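Local atomic coordinates of short-chain type dehydrogenase/reductase (PDB entry 3SVT), a protein that probably catalyses nicotinamide-dependent oxidation or reduction as a member of the short-chain dehydrogenase/reductase (SDR) family. Residues 21-26 and 228-233; 38-43 and 49-54; 71-76 and 120-125; 129-134 and 172-177. All blocks are in the same frame, centred on the assembly; numbering follows the deposited sequence.

In the fold
The four contacts sample the Rossmann-type fold of one subunit, its helices packed about a parallel sheet. Interactions 1 and 2 are neighbours: their centres are 14 Å apart, and a long, weak ion pair between K25 NZ and E54 OE2 joins them. Interaction 1 takes in part of the glycine-rich turn that in SDR enzymes borders the dinucleotide site. Interactions 3 and 4 share helix 113-140, with centres 12 Å apart. E75 of interaction 3 meets K132 and H133 of interaction 4, E75 OE2 being 2.7 Å from K132 NZ. Both also touch the third subunit. N123, in segment 120-125 of interaction 3, probably corresponds to the asparagine of the SDR catalytic tetrad; its side chain bonds T167 and the backbone N of G101.

Interaction 1: residues 21-26 and 228-233; sequences SGIGKG and EDVANM
I23 and G26, on the first turns of helix 22-33, meet V230 and A231 of helix 227-238, whose backbone comes close: the CA atoms of G26 and A231 are 6.1 Å apart. The apolar part of the contact is one pair of branches. I23 CG2 lies 3.9 Å from V230 CG1, and the two side chains cross at about a right angle, so they meet through single methyl groups and not along their lengths. In I23 it is the short branch that touches: with chi1 at -68°, CG2 stands opposite the backbone N, while CG1 lies beside the backbone N, anti to the carbonyl carbon. Both I23 and V230 also rest on P194 of strand 187-198, which makes the pair part of a larger apolar patch.

The second kind of contact is between side chain and backbone. A231 CB packs 3.8 Å from G26 O and 4.0 Å from G26 C. G26 has no side chain, so its part of the contact is made by its carbonyl group, against which the A231 methyl lies.

D229, on the same helix as A231, takes no part: its OD2 makes a salt bridge with R223 and accepts a hydrogen bond from the backbone N of E226, and D229 also packs on F244 of the second subunit. The segment 21-26 carries the last part of the TGxxxGxG sequence of SDR enzymes. With no hydrogen bond between the segments, the contact rests on van der Waals packing of two methyl groups and of one methyl against a carbonyl, so it has shape complementarity but no polar directionality.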
loop_
_atom_site.group_PDB
_atom_site.type_symbol
_atom_site.label_atom_id
_atom_site.label_comp_id
_atom_site.label_asym_id
_atom_site.label_seq_id
_atom_site.Cartn_x
_atom_site.Cartn_y
_atom_site.Cartn_z
ATOM N N SER B 21 -22.175 -19.487 -12.442
ATOM C CA SER B 21 -22.875 -19.139 -11.200
ATOM C C SER B 21 -22.271 -17.888 -10.552
ATOM O O SER B 21 -21.298 -17.328 -11.057
ATOM C CB SER B 21 -22.801 -20.296 -10.214
ATOM O OG SER B 21 -21.461 -20.486 -9.828
ATOM N N GLY B 22 -22.880 -17.451 -9.446
ATOM C CA GLY B 22 -22.374 -16.330 -8.649
ATOM C C GLY B 22 -21.986 -15.093 -9.447
ATOM O O GLY B 22 -22.720 -14.637 -10.335
ATOM N N ILE B 23 -20.800 -14.567 -9.164
ATOM C CA ILE B 23 -20.375 -13.307 -9.761
ATOM C C ILE B 23 -20.271 -13.374 -11.288
ATOM O O ILE B 23 -20.760 -12.496 -11.997
ATOM C CB ILE B 23 -19.026 -12.862 -9.157
ATOM C CG1 ILE B 23 -19.247 -12.484 -7.685
ATOM C CG2 ILE B 23 -18.422 -11.712 -9.954
ATOM C CD1 ILE B 23 -17.991 -12.055 -6.965
ATOM N N GLY B 24 -19.639 -14.421 -11.796
ATOM C CA GLY B 24 -19.492 -14.563 -13.232
ATOM C C GLY B 24 -20.817 -14.533 -13.979
ATOM O O GLY B 24 -20.932 -13.880 -15.025
ATOM N N LYS B 25 -21.821 -15.228 -13.461
ATOM C CA LYS B 25 -23.150 -15.250 -14.091
ATOM C C LYS B 25 -23.763 -13.841 -14.140
ATOM O O LYS B 25 -24.330 -13.423 -15.166
ATOM C CB LYS B 25 -24.070 -16.213 -13.328
ATOM C CG LYS B 25 -25.459 -16.455 -13.890
ATOM C CD LYS B 25 -26.168 -17.499 -12.983
ATOM C CE LYS B 25 -27.630 -17.705 -13.289
ATOM N NZ LYS B 25 -28.285 -18.573 -12.227
ATOM N N GLY B 26 -23.619 -13.109 -13.038
ATOM C CA GLY B 26 -24.079 -11.722 -12.976
ATOM C C GLY B 26 -23.362 -10.814 -13.962
ATOM O O GLY B 26 -23.963 -9.931 -14.550
ATOM N N GLU B 228 -24.584 -7.740 -8.280
ATOM C CA GLU B 228 -24.700 -6.569 -9.150
ATOM C C GLU B 228 -23.659 -5.508 -8.821
ATOM O O GLU B 228 -23.190 -4.818 -9.718
ATOM C CB GLU B 228 -26.101 -5.970 -9.055
ATOM C CG GLU B 228 -27.215 -6.962 -9.380
ATOM C CD GLU B 228 -27.426 -8.041 -8.298
ATOM O OE1 GLU B 228 -27.507 -7.735 -7.096
ATOM O OE2 GLU B 228 -27.488 -9.223 -8.639
ATOM N N ASP B 229 -23.275 -5.382 -7.550
ATOM C CA ASP B 229 -22.261 -4.415 -7.160
ATOM C C ASP B 229 -20.935 -4.721 -7.905
ATOM O O ASP B 229 -20.256 -3.805 -8.391
ATOM C CB ASP B 229 -21.987 -4.418 -5.664
ATOM C CG ASP B 229 -23.203 -4.084 -4.808
ATOM O OD1 ASP B 229 -24.014 -3.204 -5.200
ATOM O OD2 ASP B 229 -23.312 -4.679 -3.688
ATOM N N VAL B 230 -20.556 -6.002 -7.955
ATOM C CA VAL B 230 -19.301 -6.377 -8.612
ATOM C C VAL B 230 -19.458 -6.272 -10.148
ATOM O O VAL B 230 -18.554 -5.808 -10.821
ATOM C CB VAL B 230 -18.851 -7.789 -8.224
ATOM C CG1 VAL B 230 -17.499 -8.116 -8.899
ATOM C CG2 VAL B 230 -18.775 -7.937 -6.659
ATOM N N ALA B 231 -20.612 -6.692 -10.669
ATOM C CA ALA B 231 -20.890 -6.634 -12.114
ATOM C C ALA B 231 -20.801 -5.207 -12.626
ATOM O O ALA B 231 -20.256 -4.969 -13.685
ATOM C CB ALA B 231 -22.277 -7.233 -12.427
ATOM N N ASN B 232 -21.339 -4.262 -11.862
ATOM C CA ASN B 232 -21.307 -2.839 -12.217
ATOM C C ASN B 232 -19.855 -2.302 -12.361
ATOM O O ASN B 232 -19.528 -1.591 -13.312
ATOM C CB ASN B 232 -22.016 -2.012 -11.134
ATOM C CG ASN B 232 -23.548 -2.156 -11.132
ATOM O OD1 ASN B 232 -24.180 -2.459 -12.145
ATOM N ND2 ASN B 232 -24.144 -1.881 -9.970
ATOM N N MET B 233 -18.999 -2.648 -11.403
ATOM C CA MET B 233 -17.585 -2.246 -11.449
ATOM C C MET B 233 -16.877 -2.889 -12.628
ATOM O O MET B 233 -16.062 -2.236 -13.279
ATOM C CB MET B 233 -16.847 -2.635 -10.161
ATOM C CG MET B 233 -15.380 -2.217 -10.128
ATOM S SD MET B 233 -15.106 -0.439 -10.082
ATOM C CE MET B 233 -15.486 -0.160 -8.343
#

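Interaction 2: residues 38-43 and 49-54; sequences VMIVGR and AGAVQE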
loop_
_atom_site.group_PDB
_atom_site.type_symbol
_atom_site.label_atom_id
_atom_site.label_comp_id
_atom_site.label_asym_id
_atom_site.label_seq_id
_atom_site.Cartn_x
_atom_site.Cartn_y
_atom_site.Cartn_z
ATOM N N VAL B 38 -21.234 -12.699 -25.276
ATOM C CA VAL B 38 -20.467 -13.268 -24.210
ATOM C C VAL B 38 -20.288 -14.778 -24.433
ATOM O O VAL B 38 -21.231 -15.465 -24.824
ATOM C CB VAL B 38 -21.160 -13.044 -22.870
ATOM C CG1 VAL B 38 -20.302 -13.633 -21.723
ATOM C CG2 VAL B 38 -21.415 -11.545 -22.645
ATOM N N MET B 39 -19.075 -15.268 -24.188
ATOM C CA MET B 39 -18.828 -16.681 -23.946
ATOM C C MET B 39 -18.501 -16.856 -22.464
ATOM O O MET B 39 -17.558 -16.220 -21.938
ATOM C CB MET B 39 -17.661 -17.207 -24.785
ATOM C CG MET B 39 -17.546 -18.730 -24.752
ATOM S SD MET B 39 -16.119 -19.387 -25.643
ATOM C CE MET B 39 -16.757 -19.328 -27.322
ATOM N N ILE B 40 -19.298 -17.679 -21.796
ATOM C CA ILE B 40 -19.023 -18.108 -20.428
ATOM C C ILE B 40 -18.319 -19.466 -20.428
ATOM O O ILE B 40 -18.734 -20.392 -21.115
ATOM C CB ILE B 40 -20.282 -18.208 -19.547
ATOM C CG1 ILE B 40 -21.377 -19.090 -20.199
ATOM C CG2 ILE B 40 -20.817 -16.805 -19.244
ATOM C CD1 ILE B 40 -22.600 -19.323 -19.295
ATOM N N VAL B 41 -17.242 -19.576 -19.669
ATOM C CA VAL B 41 -16.552 -20.841 -19.539
ATOM C C VAL B 41 -16.507 -21.207 -18.057
ATOM O O VAL B 41 -16.598 -20.329 -17.178
ATOM C CB VAL B 41 -15.152 -20.777 -20.148
ATOM C CG1 VAL B 41 -15.216 -20.404 -21.624
ATOM C CG2 VAL B 41 -14.254 -19.807 -19.381
ATOM N N GLY B 42 -16.396 -22.503 -17.796
ATOM C CA GLY B 42 -16.345 -23.056 -16.445
ATOM C C GLY B 42 -16.288 -24.574 -16.453
ATOM O O GLY B 42 -16.350 -25.210 -17.516
ATOM N N ARG B 43 -16.188 -25.162 -15.274
ATOM C CA ARG B 43 -15.949 -26.593 -15.161
ATOM C C ARG B 43 -17.187 -27.452 -15.487
ATOM O O ARG B 43 -17.039 -28.539 -16.037
ATOM C CB ARG B 43 -15.383 -26.947 -13.769
ATOM N N ALA B 49 -24.769 -24.706 -19.424
ATOM C CA ALA B 49 -25.925 -24.825 -20.334
ATOM C C ALA B 49 -27.161 -24.150 -19.755
ATOM O O ALA B 49 -27.867 -23.403 -20.455
ATOM C CB ALA B 49 -26.236 -26.303 -20.646
ATOM N N GLY B 50 -27.420 -24.430 -18.477
ATOM C CA GLY B 50 -28.503 -23.790 -17.737
ATOM C C GLY B 50 -28.412 -22.281 -17.787
ATOM O O GLY B 50 -29.372 -21.611 -18.193
ATOM N N ALA B 51 -27.248 -21.744 -17.390
ATOM C CA ALA B 51 -27.015 -20.311 -17.419
ATOM C C ALA B 51 -27.247 -19.717 -18.809
ATOM O O ALA B 51 -27.704 -18.594 -18.913
ATOM C CB ALA B 51 -25.578 -19.980 -16.939
ATOM N N VAL B 52 -26.914 -20.450 -19.868
ATOM C CA VAL B 52 -27.047 -19.942 -21.244
ATOM C C VAL B 52 -28.504 -19.758 -21.677
ATOM O O VAL B 52 -28.845 -18.755 -22.294
ATOM C CB VAL B 52 -26.309 -20.852 -22.257
ATOM C CG1 VAL B 52 -26.817 -20.636 -23.682
ATOM C CG2 VAL B 52 -24.771 -20.628 -22.161
ATOM N N GLN B 53 -29.357 -20.723 -21.358
ATOM C CA GLN B 53 -30.767 -20.648 -21.749
ATOM C C GLN B 53 -31.436 -19.493 -20.980
ATOM O O GLN B 53 -32.230 -18.741 -21.540
ATOM C CB GLN B 53 -31.481 -21.998 -21.515
ATOM N N GLU B 54 -31.066 -19.343 -19.710
ATOM C CA GLU B 54 -31.475 -18.194 -18.890
ATOM C C GLU B 54 -30.969 -16.823 -19.415
ATOM O O GLU B 54 -31.751 -15.891 -19.634
ATOM C CB GLU B 54 -30.982 -18.416 -17.467
ATOM C CG GLU B 54 -31.456 -17.407 -16.454
ATOM C CD GLU B 54 -30.918 -17.734 -15.080
ATOM O OE1 GLU B 54 -30.837 -18.942 -14.759
ATOM O OE2 GLU B 54 -30.554 -16.791 -14.336
#
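I40 of strand 37-42 reaches across to A51 and V52 of helix 45-57, inside the beta-alpha-beta unit formed by strand 37-42, helix 45-57 and strand 64-69 of the Rossmann-type fold. Strand and helix stand apart, with 8.3 Å between the CA atoms of I40 and V52, the nearest pair, and one isoleucine spans most of the gap.

From CA the bond to CB heads for the helix, but I40 CB itself stays 5.7 Å from V52 CG2. At CB the chain forks. One branch, CG2, turns off without meeting the helix segment. The other, CG1, is set between the backbone N and the carbonyl carbon by a chi1 of 53° and continues outward. I40 CG1 comes to 4.2 Å from V52 CG2. A nearly straight chi2 of 175° then extends the chain to its full length and places CD1 among the methyls of the helix.

V52 offers CG2, the branch beside its own backbone N, and keeps CG1 turned elsewhere; the two side chains cross obliquely. A51 has just its CB to give, and that CB points at the strand. I40 and V52 both touch Y67 of strand 64-69 as well, and I40 also lies against A28 of helix 22-33, which closes a small apolar core on this face of the sheet. M39 and V41, which flank I40 in the strand, pack instead on helix 75-89. The contact thus ends in a single methyl: I40 CD1 sits 3.8 Å from V52 CG2 and 3.9 Å from A51 CB.

Interaction 3: residues 71-76 and 120-125; sequences DITNED and VDLNVN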
loop_
_atom_site.group_PDB
_atom_site.type_symbol
_atom_site.label_atom_id
_atom_site.label_comp_id
_atom_site.label_asym_id
_atom_site.label_seq_id
_atom_site.Cartn_x
_atom_site.Cartn_y
_atom_site.Cartn_z
ATOM N N ASP B 71 -11.670 -26.567 -18.047
ATOM C CA ASP B 71 -10.974 -26.652 -16.778
ATOM C C ASP B 71 -9.734 -25.782 -16.917
ATOM O O ASP B 71 -8.750 -26.166 -17.567
ATOM C CB ASP B 71 -10.589 -28.091 -16.437
ATOM C CG ASP B 71 -9.708 -28.190 -15.185
ATOM O OD1 ASP B 71 -9.154 -27.182 -14.715
ATOM O OD2 ASP B 71 -9.561 -29.297 -14.665
ATOM N N ILE B 72 -9.784 -24.609 -16.291
ATOM C CA ILE B 72 -8.747 -23.595 -16.476
ATOM C C ILE B 72 -7.402 -23.979 -15.865
ATOM O O ILE B 72 -6.454 -23.237 -16.042
ATOM C CB ILE B 72 -9.156 -22.165 -15.911
ATOM C CG1 ILE B 72 -9.328 -22.203 -14.403
ATOM C CG2 ILE B 72 -10.424 -21.612 -16.573
ATOM C CD1 ILE B 72 -9.114 -20.819 -13.764
ATOM N N THR B 73 -7.312 -25.109 -15.151
ATOM C CA THR B 73 -6.008 -25.645 -14.733
ATOM C C THR B 73 -5.289 -26.384 -15.869
ATOM O O THR B 73 -4.117 -26.747 -15.745
ATOM C CB THR B 73 -6.090 -26.540 -13.458
ATOM O OG1 THR B 73 -6.789 -27.773 -13.737
ATOM C CG2 THR B 73 -6.780 -25.788 -12.312
ATOM N N ASN B 74 -5.980 -26.575 -16.991
ATOM C CA ASN B 74 -5.368 -27.136 -18.198
ATOM C C ASN B 74 -5.253 -26.025 -19.240
ATOM O O ASN B 74 -6.258 -25.523 -19.720
ATOM C CB ASN B 74 -6.219 -28.291 -18.749
ATOM C CG ASN B 74 -6.342 -29.459 -17.778
ATOM O OD1 ASN B 74 -5.500 -29.654 -16.877
ATOM N ND2 ASN B 74 -7.396 -30.264 -17.964
ATOM N N GLU B 75 -4.032 -25.636 -19.582
ATOM C CA GLU B 75 -3.815 -24.474 -20.442
ATOM C C GLU B 75 -4.354 -24.664 -21.862
ATOM O O GLU B 75 -4.783 -23.715 -22.510
ATOM C CB GLU B 75 -2.317 -24.140 -20.515
ATOM C CG GLU B 75 -1.975 -22.916 -21.372
ATOM C CD GLU B 75 -0.487 -22.588 -21.418
ATOM O OE1 GLU B 75 0.351 -23.351 -20.860
ATOM O OE2 GLU B 75 -0.160 -21.561 -22.042
ATOM N N ASP B 76 -4.290 -25.889 -22.357
ATOM C CA ASP B 76 -4.772 -26.190 -23.708
ATOM C C ASP B 76 -6.263 -25.888 -23.799
ATOM O O ASP B 76 -6.730 -25.335 -24.795
ATOM C CB ASP B 76 -4.491 -27.657 -24.093
ATOM C CG ASP B 76 -5.049 -28.657 -23.076
ATOM O OD1 ASP B 76 -5.306 -28.297 -21.888
ATOM O OD2 ASP B 76 -5.208 -29.828 -23.459
ATOM N N VAL B 120 -3.502 -23.048 -5.366
ATOM C CA VAL B 120 -2.471 -22.326 -6.097
ATOM C C VAL B 120 -2.591 -22.564 -7.617
ATOM O O VAL B 120 -2.461 -21.636 -8.425
ATOM C CB VAL B 120 -1.051 -22.722 -5.585
ATOM C CG1 VAL B 120 0.012 -22.193 -6.510
ATOM C CG2 VAL B 120 -0.833 -22.239 -4.170
ATOM N N ASP B 121 -2.846 -23.821 -7.997
ATOM C CA ASP B 121 -2.939 -24.166 -9.388
ATOM C C ASP B 121 -4.133 -23.422 -10.009
ATOM O O ASP B 121 -4.019 -22.804 -11.056
ATOM C CB ASP B 121 -3.036 -25.681 -9.535
ATOM C CG ASP B 121 -2.819 -26.170 -10.979
ATOM O OD1 ASP B 121 -2.009 -25.599 -11.758
ATOM O OD2 ASP B 121 -3.470 -27.166 -11.306
ATOM N N LEU B 122 -5.259 -23.448 -9.325
ATOM C CA LEU B 122 -6.469 -22.817 -9.833
ATOM C C LEU B 122 -6.353 -21.305 -9.975
ATOM O O LEU B 122 -6.638 -20.735 -11.054
ATOM C CB LEU B 122 -7.638 -23.151 -8.921
ATOM C CG LEU B 122 -9.002 -22.646 -9.364
ATOM C CD1 LEU B 122 -9.280 -22.971 -10.877
ATOM C CD2 LEU B 122 -10.056 -23.266 -8.439
ATOM N N ASN B 123 -5.911 -20.657 -8.899
ATOM C CA ASN B 123 -5.875 -19.209 -8.842
ATOM C C ASN B 123 -4.675 -18.620 -9.570
ATOM O O ASN B 123 -4.836 -17.720 -10.394
ATOM C CB ASN B 123 -5.900 -18.735 -7.386
ATOM C CG ASN B 123 -7.241 -18.981 -6.693
ATOM O OD1 ASN B 123 -8.208 -19.473 -7.283
ATOM N ND2 ASN B 123 -7.295 -18.645 -5.417
ATOM N N VAL B 124 -3.480 -19.130 -9.279
ATOM C CA VAL B 124 -2.255 -18.565 -9.833
ATOM C C VAL B 124 -2.019 -19.015 -11.284
ATOM O O VAL B 124 -1.879 -18.201 -12.183
ATOM C CB VAL B 124 -1.023 -18.900 -8.950
ATOM C CG1 VAL B 124 0.209 -18.156 -9.457
ATOM C CG2 VAL B 124 -1.297 -18.532 -7.482
ATOM N N ASN B 125 -1.998 -20.319 -11.511
ATOM C CA ASN B 125 -1.695 -20.817 -12.849
ATOM C C ASN B 125 -2.895 -20.583 -13.767
ATOM O O ASN B 125 -2.733 -20.076 -14.864
ATOM C CB ASN B 125 -1.263 -22.283 -12.811
ATOM C CG ASN B 125 -0.072 -22.506 -11.903
ATOM O OD1 ASN B 125 0.740 -21.608 -11.699
ATOM N ND2 ASN B 125 0.013 -23.692 -11.306
HETATM O O HOH W 1 -1.811 -25.976 -14.346
#
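T73 and L122 bring the two backbones within 5.7 Å at their CA atoms, where a type I turn running from D71 to N74 meets helix 113-140 at a wider, pi-type turn. No direct hydrogen bond joins the segments. I72 CD1 packs 3.6 Å from L122 CD1, the two side chains crossing at about a right angle. T73 turns its carbon side to the helix: CB lies 3.4 Å from D121 OD2, and CG2 is laid against L122 CA. Its hydroxyl, held between backbone N and carbonyl carbon (chi1 69°), swings back to D71.

Polar contact across the gap passes through a water, which donates to T73 O at 2.8 Å and to D121 OD1 at 2.6 Å. The same D121 OD1 takes a nearly straight bond (175°) from N125 ND2 through its anti lone pair, so this oxygen is gripped from within its own helix as well. N125 OD1 in turn bonds W116 of the third subunit, linking the contact to the subunit interface.

D71 OD1 accepts twice from one face of its carboxylate, from T73 OG1 at 2.6 Å and from T73 N at 2.8 Å; both donors stand about 30° out of its plane. The second bond makes an Asx turn within the type I turn after strand 64-69, a place where classical SDR enzymes commonly have an aspartate, which probably borders the adenine pocket here too.

Interaction 4: residues 129-134 and 172-177; sequences YVLKHA and DHLMQL
L131 packs on L174 and M175 in a buried, wholly apolar helix-to-helix contact between helix 113-140 and helix 163-182, which lie side by side on one face of the central sheet. The backbones stay well apart, with 8.6 Å between the CA atoms of L131 and M175, and the side chains fill the interval. L131 and L174 reach toward each other tip to tip. One methyl does the work on the first helix: L131 CD2 lies 3.8 Å from L174 CG and equally 3.8 Å from L174 CD1, seated against the fork of the opposing leucine. Each leucine has its CG opposite the backbone N (chi1 -179° in L131, 175° in L174), which extends both chains into the space between the helices.

M175 adds a looser touch. Its CB leaves the helix to one side, and two successive bends along the chain return the terminal methyl, so that CE comes to 4.2 Å from L131 CD2. One methyl of L131 therefore meets both residues, and no hydrogen bond crosses between the segments.

Toward the sheet, L131 and M175 both rest on F146 of strand 144-149 and on V189 of strand 187-198, while V130, next to L131, leans on V95 of strand 94-97. Toward the third subunit, L174 touches I108 of that subunit, and K132 NZ is hydrogen-bonded to its V111 O and S113 OG. The helix pair is thus placed between the sheet and a subunit interface, as are the corresponding long helices of tetrameric SDR enzymes.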
loop_
_atom_site.group_PDB
_atom_site.type_symbol
_atom_site.label_atom_id
_atom_site.label_comp_id
_atom_site.label_asym_id
_atom_site.label_seq_id
_atom_site.Cartn_x
_atom_site.Cartn_y
_atom_site.Cartn_z
ATOM N N TYR B 129 -2.885 -18.564 -17.357
ATOM C CA TYR B 129 -3.271 -19.104 -18.671
ATOM C C TYR B 129 -4.329 -18.226 -19.349
ATOM O O TYR B 129 -4.216 -17.910 -20.546
ATOM C CB TYR B 129 -3.750 -20.549 -18.608
ATOM C CG TYR B 129 -2.852 -21.511 -17.881
ATOM C CD1 TYR B 129 -1.479 -21.386 -17.906
ATOM C CD2 TYR B 129 -3.391 -22.565 -17.172
ATOM C CE1 TYR B 129 -0.679 -22.283 -17.236
ATOM C CE2 TYR B 129 -2.604 -23.444 -16.505
ATOM C CZ TYR B 129 -1.248 -23.299 -16.531
ATOM O OH TYR B 129 -0.459 -24.204 -15.849
ATOM N N VAL B 130 -5.350 -17.836 -18.590
ATOM C CA VAL B 130 -6.399 -16.994 -19.133
ATOM C C VAL B 130 -5.846 -15.671 -19.652
ATOM O O VAL B 130 -6.174 -15.252 -20.761
ATOM C CB VAL B 130 -7.533 -16.756 -18.111
ATOM C CG1 VAL B 130 -8.509 -15.703 -18.618
ATOM C CG2 VAL B 130 -8.301 -18.082 -17.866
ATOM N N LEU B 131 -4.981 -15.038 -18.865
ATOM C CA LEU B 131 -4.416 -13.744 -19.240
ATOM C C LEU B 131 -3.450 -13.852 -20.442
ATOM O O LEU B 131 -3.525 -13.048 -21.366
ATOM C CB LEU B 131 -3.718 -13.127 -18.044
ATOM C CG LEU B 131 -3.053 -11.736 -18.189
ATOM C CD1 LEU B 131 -4.021 -10.550 -18.193
ATOM C CD2 LEU B 131 -2.074 -11.561 -17.090
ATOM N N LYS B 132 -2.551 -14.843 -20.404
ATOM C CA LYS B 132 -1.589 -15.090 -21.469
ATOM C C LYS B 132 -2.291 -15.127 -22.809
ATOM O O LYS B 132 -1.948 -14.383 -23.721
ATOM C CB LYS B 132 -0.882 -16.422 -21.210
ATOM C CG LYS B 132 0.214 -16.855 -22.213
ATOM C CD LYS B 132 0.866 -18.130 -21.739
ATOM C CE LYS B 132 1.740 -18.807 -22.784
ATOM N NZ LYS B 132 2.192 -20.165 -22.290
ATOM N N HIS B 133 -3.292 -15.995 -22.921
ATOM C CA HIS B 133 -3.908 -16.247 -24.210
ATOM C C HIS B 133 -4.920 -15.185 -24.608
ATOM O O HIS B 133 -5.003 -14.802 -25.795
ATOM C CB HIS B 133 -4.486 -17.671 -24.247
ATOM C CG HIS B 133 -3.427 -18.727 -24.200
ATOM N ND1 HIS B 133 -2.729 -19.118 -25.321
ATOM C CD2 HIS B 133 -2.900 -19.428 -23.164
ATOM C CE1 HIS B 133 -1.836 -20.032 -24.985
ATOM N NE2 HIS B 133 -1.916 -20.237 -23.679
ATOM N N ALA B 134 -5.682 -14.685 -23.640
ATOM C CA ALA B 134 -6.621 -13.605 -23.941
ATOM C C ALA B 134 -5.870 -12.349 -24.399
ATOM O O ALA B 134 -6.270 -11.676 -25.366
ATOM C CB ALA B 134 -7.456 -13.305 -22.702
ATOM N N ASP B 172 -3.424 -10.294 -7.965
ATOM C CA ASP B 172 -3.428 -8.829 -8.042
ATOM C C ASP B 172 -2.118 -8.316 -8.606
ATOM O O ASP B 172 -2.110 -7.447 -9.484
ATOM C CB ASP B 172 -3.804 -8.201 -6.698
ATOM C CG ASP B 172 -5.239 -8.544 -6.305
ATOM O OD1 ASP B 172 -6.082 -8.606 -7.201
ATOM O OD2 ASP B 172 -5.521 -8.846 -5.141
ATOM N N HIS B 173 -1.007 -8.904 -8.161
ATOM C CA HIS B 173 0.265 -8.496 -8.703
ATOM C C HIS B 173 0.350 -8.789 -10.207
ATOM O O HIS B 173 0.881 -7.975 -10.967
ATOM C CB HIS B 173 1.443 -9.136 -7.963
ATOM C CG HIS B 173 2.765 -8.594 -8.395
ATOM N ND1 HIS B 173 3.371 -7.530 -7.768
ATOM C CD2 HIS B 173 3.573 -8.934 -9.423
ATOM C CE1 HIS B 173 4.495 -7.237 -8.396
ATOM N NE2 HIS B 173 4.638 -8.067 -9.410
ATOM N N LEU B 174 -0.163 -9.954 -10.621
ATOM C CA LEU B 174 -0.108 -10.339 -12.038
ATOM C C LEU B 174 -0.902 -9.365 -12.920
ATOM O O LEU B 174 -0.477 -9.051 -14.032
ATOM C CB LEU B 174 -0.600 -11.782 -12.231
ATOM C CG LEU B 174 -0.726 -12.318 -13.660
ATOM C CD1 LEU B 174 0.579 -12.261 -14.411
ATOM C CD2 LEU B 174 -1.225 -13.749 -13.570
ATOM N N MET B 175 -2.040 -8.873 -12.418
ATOM C CA MET B 175 -2.818 -7.857 -13.133
ATOM C C MET B 175 -2.000 -6.579 -13.313
ATOM O O MET B 175 -1.940 -5.998 -14.424
ATOM C CB MET B 175 -4.114 -7.512 -12.389
ATOM C CG MET B 175 -5.168 -8.619 -12.225
ATOM S SD MET B 175 -5.739 -9.452 -13.704
ATOM C CE MET B 175 -4.587 -10.845 -13.754
ATOM N N GLN B 176 -1.354 -6.142 -12.235
ATOM C CA GLN B 176 -0.476 -4.956 -12.317
ATOM C C GLN B 176 0.739 -5.119 -13.259
ATOM O O GLN B 176 1.006 -4.233 -14.079
ATOM C CB GLN B 176 -0.061 -4.512 -10.919
ATOM C CG GLN B 176 -1.259 -3.983 -10.150
ATOM C CD GLN B 176 -0.884 -3.363 -8.856
ATOM O OE1 GLN B 176 -0.131 -3.952 -8.086
ATOM N NE2 GLN B 176 -1.402 -2.163 -8.596
ATOM N N LEU B 177 1.424 -6.270 -13.183
ATOM C CA LEU B 177 2.512 -6.578 -14.108
ATOM C C LEU B 177 2.051 -6.523 -15.571
ATOM O O LEU B 177 2.681 -5.862 -16.407
ATOM C CB LEU B 177 3.066 -7.960 -13.798
ATOM C CG LEU B 177 4.190 -8.562 -14.647
ATOM C CD1 LEU B 177 5.395 -7.632 -14.678
ATOM C CD2 LEU B 177 4.552 -9.965 -14.097
#